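Local coordinates for protein RNA-dependent RNA Polymerase (Bombyx mori cytoplasmic polyhedrosis virus, PDB 6TZ0) that catalyses RNA-templated RNA synthesis, transcribing and replicating the double-stranded RNA genome of the virus, at residues G1052-F1057 and S1189-Q1194. Residues are numbered along the deposited sequence; the frame is centred on the assembly and turned at random.
Sequences GSDGWF and SITSNQ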
loop_
_atom_site.group_PDB
_atom_site.type_symbol
_atom_site.label_atom_id
_atom_site.label_comp_id
_atom_site.label_asym_id
_atom_site.label_seq_id
_atom_site.Cartn_x
_atom_site.Cartn_y
_atom_site.Cartn_z
ATOM N N GLY A 1052 -39.457 13.986 9.607
ATOM C CA GLY A 1052 -39.612 15.420 9.656
ATOM C C GLY A 1052 -38.401 16.187 9.175
ATOM O O GLY A 1052 -38.536 17.363 8.821
ATOM N N SER A 1053 -37.232 15.555 9.133
ATOM C CA SER A 1053 -35.998 16.233 8.771
ATOM C C SER A 1053 -35.949 16.508 7.271
ATOM O O SER A 1053 -36.776 16.033 6.491
ATOM C CB SER A 1053 -34.793 15.401 9.192
ATOM O OG SER A 1053 -34.757 14.179 8.483
ATOM N N ASP A 1054 -34.950 17.296 6.871
ATOM C CA ASP A 1054 -34.835 17.712 5.478
ATOM C C ASP A 1054 -34.273 16.619 4.583
ATOM O O ASP A 1054 -34.610 16.570 3.399
ATOM C CB ASP A 1054 -33.977 18.971 5.377
ATOM C CG ASP A 1054 -34.688 20.199 5.909
ATOM O OD1 ASP A 1054 -35.928 20.266 5.791
ATOM O OD2 ASP A 1054 -34.012 21.088 6.460
ATOM N N GLY A 1055 -33.419 15.742 5.112
ATOM C CA GLY A 1055 -32.949 14.619 4.318
ATOM C C GLY A 1055 -34.048 13.606 4.061
ATOM O O GLY A 1055 -34.183 13.089 2.946
ATOM N N TRP A 1056 -34.859 13.333 5.088
ATOM C CA TRP A 1056 -36.048 12.499 4.942
ATOM C C TRP A 1056 -37.015 13.073 3.921
ATOM O O TRP A 1056 -37.542 12.344 3.076
ATOM C CB TRP A 1056 -36.756 12.377 6.283
ATOM C CG TRP A 1056 -38.006 11.583 6.234
ATOM C CD1 TRP A 1056 -38.116 10.231 6.198
ATOM C CD2 TRP A 1056 -39.336 12.097 6.141
ATOM N NE1 TRP A 1056 -39.435 9.866 6.127
ATOM C CE2 TRP A 1056 -40.204 10.996 6.082
ATOM C CE3 TRP A 1056 -39.876 13.385 6.108
ATOM C CZ2 TRP A 1056 -41.582 11.140 6.000
ATOM C CZ3 TRP A 1056 -41.244 13.526 6.024
ATOM C CH2 TRP A 1056 -42.081 12.411 5.972
ATOM N N PHE A 1057 -37.257 14.381 3.977
ATOM C CA PHE A 1057 -38.244 14.987 3.096
ATOM C C PHE A 1057 -37.713 15.109 1.678
ATOM O O PHE A 1057 -38.479 15.004 0.717
ATOM C CB PHE A 1057 -38.652 16.347 3.654
ATOM C CG PHE A 1057 -39.907 16.900 3.063
ATOM C CD1 PHE A 1057 -41.129 16.343 3.383
ATOM C CD2 PHE A 1057 -39.875 18.003 2.233
ATOM C CE1 PHE A 1057 -42.292 16.850 2.858
ATOM C CE2 PHE A 1057 -41.039 18.521 1.713
ATOM C CZ PHE A 1057 -42.247 17.939 2.022
ATOM N N SER A 1189 -32.823 24.363 -1.421
ATOM C CA SER A 1189 -33.721 25.035 -0.485
ATOM C C SER A 1189 -34.694 24.060 0.156
ATOM O O SER A 1189 -35.906 24.266 0.142
ATOM C CB SER A 1189 -34.483 26.144 -1.187
ATOM O OG SER A 1189 -35.334 25.618 -2.182
ATOM N N ILE A 1190 -34.178 22.972 0.730
ATOM C CA ILE A 1190 -35.055 21.976 1.339
ATOM C C ILE A 1190 -35.575 22.475 2.682
ATOM O O ILE A 1190 -36.628 22.034 3.162
ATOM C CB ILE A 1190 -34.313 20.636 1.482
ATOM C CG1 ILE A 1190 -33.599 20.331 0.187
ATOM C CG2 ILE A 1190 -35.284 19.484 1.707
ATOM C CD1 ILE A 1190 -32.767 19.125 0.222
ATOM N N THR A 1191 -34.862 23.424 3.293
ATOM C CA THR A 1191 -35.172 23.842 4.657
ATOM C C THR A 1191 -36.474 24.626 4.735
ATOM O O THR A 1191 -37.162 24.594 5.761
ATOM C CB THR A 1191 -34.029 24.679 5.214
ATOM O OG1 THR A 1191 -33.872 25.854 4.414
ATOM C CG2 THR A 1191 -32.749 23.896 5.173
ATOM N N SER A 1192 -36.831 25.334 3.668
ATOM C CA SER A 1192 -38.081 26.083 3.684
ATOM C C SER A 1192 -39.144 25.403 2.832
ATOM O O SER A 1192 -40.210 25.976 2.585
ATOM C CB SER A 1192 -37.836 27.519 3.221
ATOM O OG SER A 1192 -37.388 27.558 1.879
ATOM N N ASN A 1193 -38.875 24.183 2.381
ATOM C CA ASN A 1193 -39.813 23.470 1.528
ATOM C C ASN A 1193 -40.854 22.753 2.380
ATOM O O ASN A 1193 -40.529 21.849 3.152
ATOM C CB ASN A 1193 -39.047 22.482 0.646
ATOM C CG ASN A 1193 -39.856 21.985 -0.533
ATOM O OD1 ASN A 1193 -41.037 22.287 -0.675
ATOM N ND2 ASN A 1193 -39.205 21.244 -1.408
ATOM N N GLN A 1194 -42.114 23.166 2.235
ATOM C CA GLN A 1194 -43.213 22.639 3.038
ATOM C C GLN A 1194 -44.126 21.719 2.236
ATOM O O GLN A 1194 -45.213 21.375 2.703
ATOM C CB GLN A 1194 -44.024 23.781 3.650
ATOM C CG GLN A 1194 -43.279 24.590 4.690
ATOM C CD GLN A 1194 -44.120 25.715 5.253
ATOM O OE1 GLN A 1194 -45.244 25.932 4.810
ATOM N NE2 GLN A 1194 -43.586 26.434 6.235
#
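Ile1190 and Asp1054 bring the two backbones to their closest approach, with CA atoms 5.9 Å apart. Ile1190 opens a type I beta turn that ends at Asn1193, in the loop joining helix 1174-1188 to strand 1196-1202, and faces the first turn of helix 1054-1062, whose N-cap is Ser1053. Its CG2 branch does the touching, meeting Asp1054 O at 3.4 Å and the CB of the same aspartate at 3.9 Å. Ile1190 O closes the turn by accepting from Asn1193 N, and its approach to Asp1054 OD1, 3.2 Å, pairs two acceptors. The Ile1190 side chain also packs on Ala1058, one turn further along the helix, and on Phe864 of a separate loop. The Thr1191 side chain sets off away from the helix, yet the carboxylate of Asp1054 lies against it, crossing at a slant, with OD2 3.3 Å from the methyl CG2. Thr1191 OG1 sits between N and the carbonyl carbon (chi1 62°), which puts CG2 anti to the carbonyl carbon and makes the methyl, not the hydroxyl, the group that meets OD2. Two residues on, the Asn1193 carbonyl O comes obliquely to the ring of Phe1057, 3.7 Å from CE2, and Phe1057 CZ approaches Gln1194 C at 4.2 Å. With CG anti to its backbone N (chi1 -164°), Phe1057 extends toward this end of the turn; the Asn1193 side chain reaches Leu1061 of the same helix. No hydrogen bond spans the contact. Van der Waals packing of a helix start against a turn therefore joins these parts of the C-terminal region: with no proton between them, the carboxylate and carbonyl oxygens probably do not attract, and cohesion comes from the carbon contacts of Ile1190, Thr1191 and Phe1057.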